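Local coordinates for conserved hypothetical protein VT76 (Thermotoga maritima, PDB 1RCU) that is of unknown function but belongs to the SLOG superfamily of Rossmann-like proteins and may, as in its relatives, bind a nucleotide or related ligand, at residues G30-V35 and G65-M70; L54-Y59 and R78-T83. All coordinates share one frame; numbering follows the deposited sequence.

Contact 1: residues G30-V35 and G65-M70; sequences GYSGPV and GRDGVM
Gly-33 and Tyr-31 bond to the backbone that starts helix 68-79: Val-69 N reaches Tyr-31 O at 2.9 Å, and Gly-68 N makes a weak, bent bond (120°) to Gly-33 O. Asp-67 adds a side-chain bond, its OD1 accepting Gly-33 N at 2.6 Å. With CG lodged between its own backbone N and carbonyl carbon (chi1 45°), the carboxylate turns its flat side to the loop, and the N-H arrives 58° out of its plane. Without the carboxylate, as with an alanine here, the Gly-33 N-H would probably lose this acceptor and the loop be freer to shift. Gly-68 suits its place because a CB would run into Tyr-31 O, and its positive phi also favours glycine. Beside it, Val-69 sets CG2 3.8 Å from Tyr-31 N, while the bend at the end of the chain of Met-70, a selenomethionine, lays its CE 3.5 Å from Ser-32 CB. Val-35 CG2 packs against Gly-68 O. Arg-66 turns its charge to Glu-92 instead. Such a meeting of a glycine-containing loop after strand 25-30 with a glycine-rich helix start, at the C-terminal edge of a parallel sheet, is characteristic of Rossmann-like folds.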
loop_
_atom_site.group_PDB
_atom_site.type_symbol
_atom_site.label_atom_id
_atom_site.label_comp_id
_atom_site.label_asym_id
_atom_site.label_seq_id
_atom_site.Cartn_x
_atom_site.Cartn_y
_atom_site.Cartn_z
ATOM N N GLY A 30 11.061 -13.823 -11.995
ATOM C CA GLY A 30 11.326 -14.100 -13.398
ATOM C C GLY A 30 10.117 -13.891 -14.289
ATOM O O GLY A 30 9.093 -13.406 -13.834
ATOM N N TYR A 31 10.238 -14.264 -15.560
ATOM C CA TYR A 31 9.152 -14.105 -16.534
ATOM C C TYR A 31 7.825 -14.626 -16.041
ATOM O O TYR A 31 7.778 -15.582 -15.266
ATOM C CB TYR A 31 9.437 -14.882 -17.815
ATOM C CG TYR A 31 10.587 -14.436 -18.673
ATOM C CD1 TYR A 31 10.561 -13.215 -19.368
ATOM C CD2 TYR A 31 11.649 -15.304 -18.902
ATOM C CE1 TYR A 31 11.579 -12.888 -20.282
ATOM C CE2 TYR A 31 12.654 -14.997 -19.809
ATOM C CZ TYR A 31 12.621 -13.800 -20.491
ATOM O OH TYR A 31 13.650 -13.543 -21.365
ATOM N N SER A 32 6.748 -13.999 -16.495
ATOM C CA SER A 32 5.413 -14.487 -16.181
ATOM C C SER A 32 4.928 -14.932 -17.560
ATOM O O SER A 32 5.709 -14.941 -18.503
ATOM C CB SER A 32 4.512 -13.388 -15.603
ATOM O OG SER A 32 4.376 -12.283 -16.492
ATOM N N GLY A 33 3.668 -15.328 -17.688
ATOM C CA GLY A 33 3.200 -15.769 -18.990
ATOM C C GLY A 33 3.027 -17.276 -19.087
ATOM O O GLY A 33 3.403 -17.999 -18.168
ATOM N N PRO A 34 2.485 -17.792 -20.204
ATOM C CA PRO A 34 2.308 -19.242 -20.287
ATOM C C PRO A 34 3.593 -20.057 -20.197
ATOM O O PRO A 34 4.578 -19.813 -20.888
ATOM C CB PRO A 34 1.581 -19.425 -21.610
ATOM C CG PRO A 34 2.238 -18.411 -22.454
ATOM C CD PRO A 34 2.326 -17.186 -21.537
ATOM N N VAL A 35 3.544 -21.041 -19.318
ATOM C CA VAL A 35 4.656 -21.929 -19.051
ATOM C C VAL A 35 5.072 -22.782 -20.255
ATOM O O VAL A 35 6.228 -23.181 -20.376
ATOM C CB VAL A 35 4.301 -22.808 -17.818
ATOM C CG1 VAL A 35 4.748 -24.232 -18.012
ATOM C CG2 VAL A 35 4.951 -22.225 -16.580
ATOM N N GLY A 65 3.801 -15.755 -7.212
ATOM C CA GLY A 65 2.630 -16.613 -7.348
ATOM C C GLY A 65 1.922 -16.864 -8.671
ATOM O O GLY A 65 1.027 -17.712 -8.718
ATOM N N ARG A 66 2.289 -16.162 -9.738
ATOM C CA ARG A 66 1.614 -16.351 -11.019
ATOM C C ARG A 66 2.136 -17.560 -11.802
ATOM O O ARG A 66 2.539 -18.570 -11.229
ATOM C CB ARG A 66 1.777 -15.096 -11.880
ATOM C CG ARG A 66 1.517 -13.781 -11.172
ATOM C CD ARG A 66 0.060 -13.323 -11.279
ATOM N NE ARG A 66 -0.496 -13.370 -12.640
ATOM C CZ ARG A 66 0.043 -12.812 -13.724
ATOM N NH1 ARG A 66 1.183 -12.143 -13.645
ATOM N NH2 ARG A 66 -0.575 -12.921 -14.894
ATOM N N ASP A 67 2.117 -17.428 -13.125
ATOM C CA ASP A 67 2.587 -18.472 -14.034
ATOM C C ASP A 67 4.081 -18.311 -14.355
ATOM O O ASP A 67 4.876 -17.895 -13.503
ATOM C CB ASP A 67 1.773 -18.439 -15.340
ATOM C CG ASP A 67 1.576 -17.016 -15.884
ATOM O OD1 ASP A 67 2.406 -16.126 -15.603
ATOM O OD2 ASP A 67 0.584 -16.797 -16.611
ATOM N N GLY A 68 4.448 -18.656 -15.587
ATOM C CA GLY A 68 5.826 -18.533 -16.041
ATOM C C GLY A 68 6.880 -19.193 -15.174
ATOM O O GLY A 68 6.702 -20.324 -14.717
ATOM N N VAL A 69 7.990 -18.492 -14.976
ATOM C CA VAL A 69 9.082 -18.996 -14.150
ATOM C C VAL A 69 8.585 -19.332 -12.739
ATOM O O VAL A 69 8.991 -20.339 -12.157
ATOM C CB VAL A 69 10.238 -17.948 -14.042
ATOM C CG1 VAL A 69 11.130 -18.232 -12.833
ATOM C CG2 VAL A 69 11.073 -17.974 -15.300
HETATM N N MSE A 70 7.708 -18.484 -12.204
HETATM C CA MSE A 70 7.160 -18.683 -10.861
HETATM C C MSE A 70 6.478 -20.044 -10.725
HETATM O O MSE A 70 6.656 -20.737 -9.726
HETATM C CB MSE A 70 6.162 -17.567 -10.505
HETATM C CG MSE A 70 6.769 -16.154 -10.403
HETATM SE SE MSE A 70 5.465 -14.689 -10.626
HETATM C CE MSE A 70 5.150 -14.890 -12.545
#

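Contact 2: residues L54-Y59 and R78-T83; sequences LAKKGY and REAGGT
Ala-55 and Ala-80 meet methyl to methyl, CB to CB at 3.6 Å, where helices 44-56 and 68-79 come to their ends. The same Ala-55 CB lies 3.7 Å from Gly-82 CA, so one small side chain fills the angle between the helix end and the chain leaving it. Gly-82 suits this spot because a CB on it would point at Ala-55 and collide with its methyl.

Lys-56 borders the contact, and its side chain can be followed outward past Ala-80. Its CB stands back, 5.4 Å from Ala-80 CB. With CG anti to the carbonyl carbon (chi1 -58°), the chain then comes closest at CG, 4.3 Å from the Ala-80 methyl. CD draws off again, and CE passes loosely at 4.8 Å from Ala-80 CB. The turn at chi4 (-93°) ends with NZ 4.9 Å from Ala-80 CB, a methyl that offers the ammonium no acceptor. A long, flexible lysine suits this edge of the contact, its methylenes beside an alanine and its ammonium on the exposed surface.

Both helices finish in Schellman motifs, for which Gly-58 and Gly-81 supply the positive phi. Nearby, Glu-79 directs its charge to Arg-52, and Tyr-59 packs on helix 182-190. No hydrogen bond joins 54-59 to 78-83, which implies that the ends meet here by van der Waals contact alone, the small groups allowing a close approach but giving little direction.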
loop_
_atom_site.group_PDB
_atom_site.type_symbol
_atom_site.label_atom_id
_atom_site.label_comp_id
_atom_site.label_asym_id
_atom_site.label_seq_id
_atom_site.Cartn_x
_atom_site.Cartn_y
_atom_site.Cartn_z
ATOM N N LEU A 54 16.366 -26.014 -4.148
ATOM C CA LEU A 54 16.084 -25.156 -3.004
ATOM C C LEU A 54 15.354 -25.970 -1.955
ATOM O O LEU A 54 15.653 -25.881 -0.766
ATOM C CB LEU A 54 15.242 -23.950 -3.421
ATOM C CG LEU A 54 16.001 -22.955 -4.305
ATOM C CD1 LEU A 54 15.102 -21.817 -4.730
ATOM C CD2 LEU A 54 17.202 -22.433 -3.547
ATOM N N ALA A 55 14.390 -26.767 -2.409
ATOM C CA ALA A 55 13.618 -27.616 -1.513
ATOM C C ALA A 55 14.544 -28.605 -0.817
ATOM O O ALA A 55 14.500 -28.723 0.400
ATOM C CB ALA A 55 12.516 -28.370 -2.288
ATOM N N LYS A 56 15.385 -29.304 -1.582
ATOM C CA LYS A 56 16.293 -30.302 -1.008
ATOM C C LYS A 56 17.217 -29.701 0.048
ATOM O O LYS A 56 17.534 -30.357 1.040
ATOM C CB LYS A 56 17.131 -30.992 -2.103
ATOM C CG LYS A 56 16.317 -31.703 -3.190
ATOM C CD LYS A 56 17.225 -32.389 -4.206
ATOM C CE LYS A 56 16.503 -32.702 -5.532
ATOM N NZ LYS A 56 15.888 -34.059 -5.670
ATOM N N LYS A 57 17.632 -28.454 -0.158
ATOM C CA LYS A 57 18.519 -27.788 0.787
ATOM C C LYS A 57 17.766 -27.228 1.980
ATOM O O LYS A 57 18.377 -26.668 2.886
ATOM C CB LYS A 57 19.315 -26.659 0.114
ATOM C CG LYS A 57 20.290 -27.100 -0.965
ATOM C CD LYS A 57 21.280 -28.135 -0.461
ATOM C CE LYS A 57 22.328 -28.449 -1.534
ATOM N NZ LYS A 57 23.278 -29.524 -1.137
ATOM N N GLY A 58 16.443 -27.360 1.965
ATOM C CA GLY A 58 15.644 -26.873 3.074
ATOM C C GLY A 58 15.272 -25.399 3.142
ATOM O O GLY A 58 14.848 -24.935 4.198
ATOM N N TYR A 59 15.429 -24.663 2.042
ATOM C CA TYR A 59 15.077 -23.243 2.014
ATOM C C TYR A 59 13.570 -23.055 1.802
ATOM O O TYR A 59 12.923 -23.851 1.113
ATOM C CB TYR A 59 15.816 -22.499 0.881
ATOM C CG TYR A 59 17.323 -22.552 0.947
ATOM C CD1 TYR A 59 18.010 -22.066 2.059
ATOM C CD2 TYR A 59 18.066 -23.093 -0.104
ATOM C CE1 TYR A 59 19.404 -22.122 2.131
ATOM C CE2 TYR A 59 19.470 -23.150 -0.048
ATOM C CZ TYR A 59 20.129 -22.664 1.073
ATOM O OH TYR A 59 21.506 -22.725 1.124
ATOM N N ARG A 78 7.633 -28.199 -4.883
ATOM C CA ARG A 78 6.639 -29.159 -4.408
ATOM C C ARG A 78 7.038 -30.580 -4.773
ATOM O O ARG A 78 6.850 -31.517 -3.995
ATOM C CB ARG A 78 5.267 -28.855 -4.986
ATOM C CG ARG A 78 4.714 -27.542 -4.516
ATOM C CD ARG A 78 4.446 -27.522 -3.026
ATOM N NE ARG A 78 3.014 -27.505 -2.730
ATOM C CZ ARG A 78 2.301 -28.588 -2.447
ATOM N NH1 ARG A 78 1.003 -28.493 -2.194
ATOM N NH2 ARG A 78 2.895 -29.763 -2.404
ATOM N N GLU A 79 7.591 -30.747 -5.964
ATOM C CA GLU A 79 8.032 -32.065 -6.384
ATOM C C GLU A 79 8.961 -32.634 -5.328
ATOM O O GLU A 79 8.840 -33.792 -4.943
ATOM C CB GLU A 79 8.773 -31.974 -7.706
ATOM C CG GLU A 79 7.977 -32.511 -8.871
ATOM C CD GLU A 79 8.500 -32.028 -10.205
ATOM O OE1 GLU A 79 9.729 -31.977 -10.380
ATOM O OE2 GLU A 79 7.678 -31.713 -11.084
ATOM N N ALA A 80 9.891 -31.819 -4.850
ATOM C CA ALA A 80 10.819 -32.273 -3.833
ATOM C C ALA A 80 10.288 -32.192 -2.403
ATOM O O ALA A 80 11.041 -32.386 -1.457
ATOM C CB ALA A 80 12.099 -31.501 -3.955
ATOM N N GLY A 81 9.004 -31.891 -2.249
ATOM C CA GLY A 81 8.422 -31.822 -0.925
ATOM C C GLY A 81 8.746 -30.576 -0.123
ATOM O O GLY A 81 8.566 -30.549 1.091
ATOM N N GLY A 82 9.237 -29.539 -0.784
ATOM C CA GLY A 82 9.554 -28.326 -0.067
ATOM C C GLY A 82 8.319 -27.454 0.009
ATOM O O GLY A 82 7.284 -27.793 -0.556
ATOM N N THR A 83 8.419 -26.335 0.714
ATOM C CA THR A 83 7.302 -25.409 0.839
ATOM C C THR A 83 7.576 -24.167 0.011
ATOM O O THR A 83 8.683 -23.632 0.032
ATOM C CB THR A 83 7.085 -24.933 2.287
ATOM O OG1 THR A 83 6.845 -26.059 3.132
ATOM C CG2 THR A 83 5.869 -23.985 2.357
#

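From the N terminus, strand 25-30 runs into 30-35, the first half of contact 1; helix 44-56 then carries the chain back to 54-59, the first half of contact 2. Strand 60-63 returns to 65-70 and closes contact 1 over a loop of 29 residues. Helix 68-79 next leads to 78-83, closing contact 2 over 18 residues just before strand 84-88. The two loops therefore cross rather than nest, since their segments alternate along two successive beta-alpha-beta units. Their centres lie 19 Å apart, near the two ends of helix 68-79: contact 1 ties its start to the first strand's loop, contact 2 its end to the preceding helix.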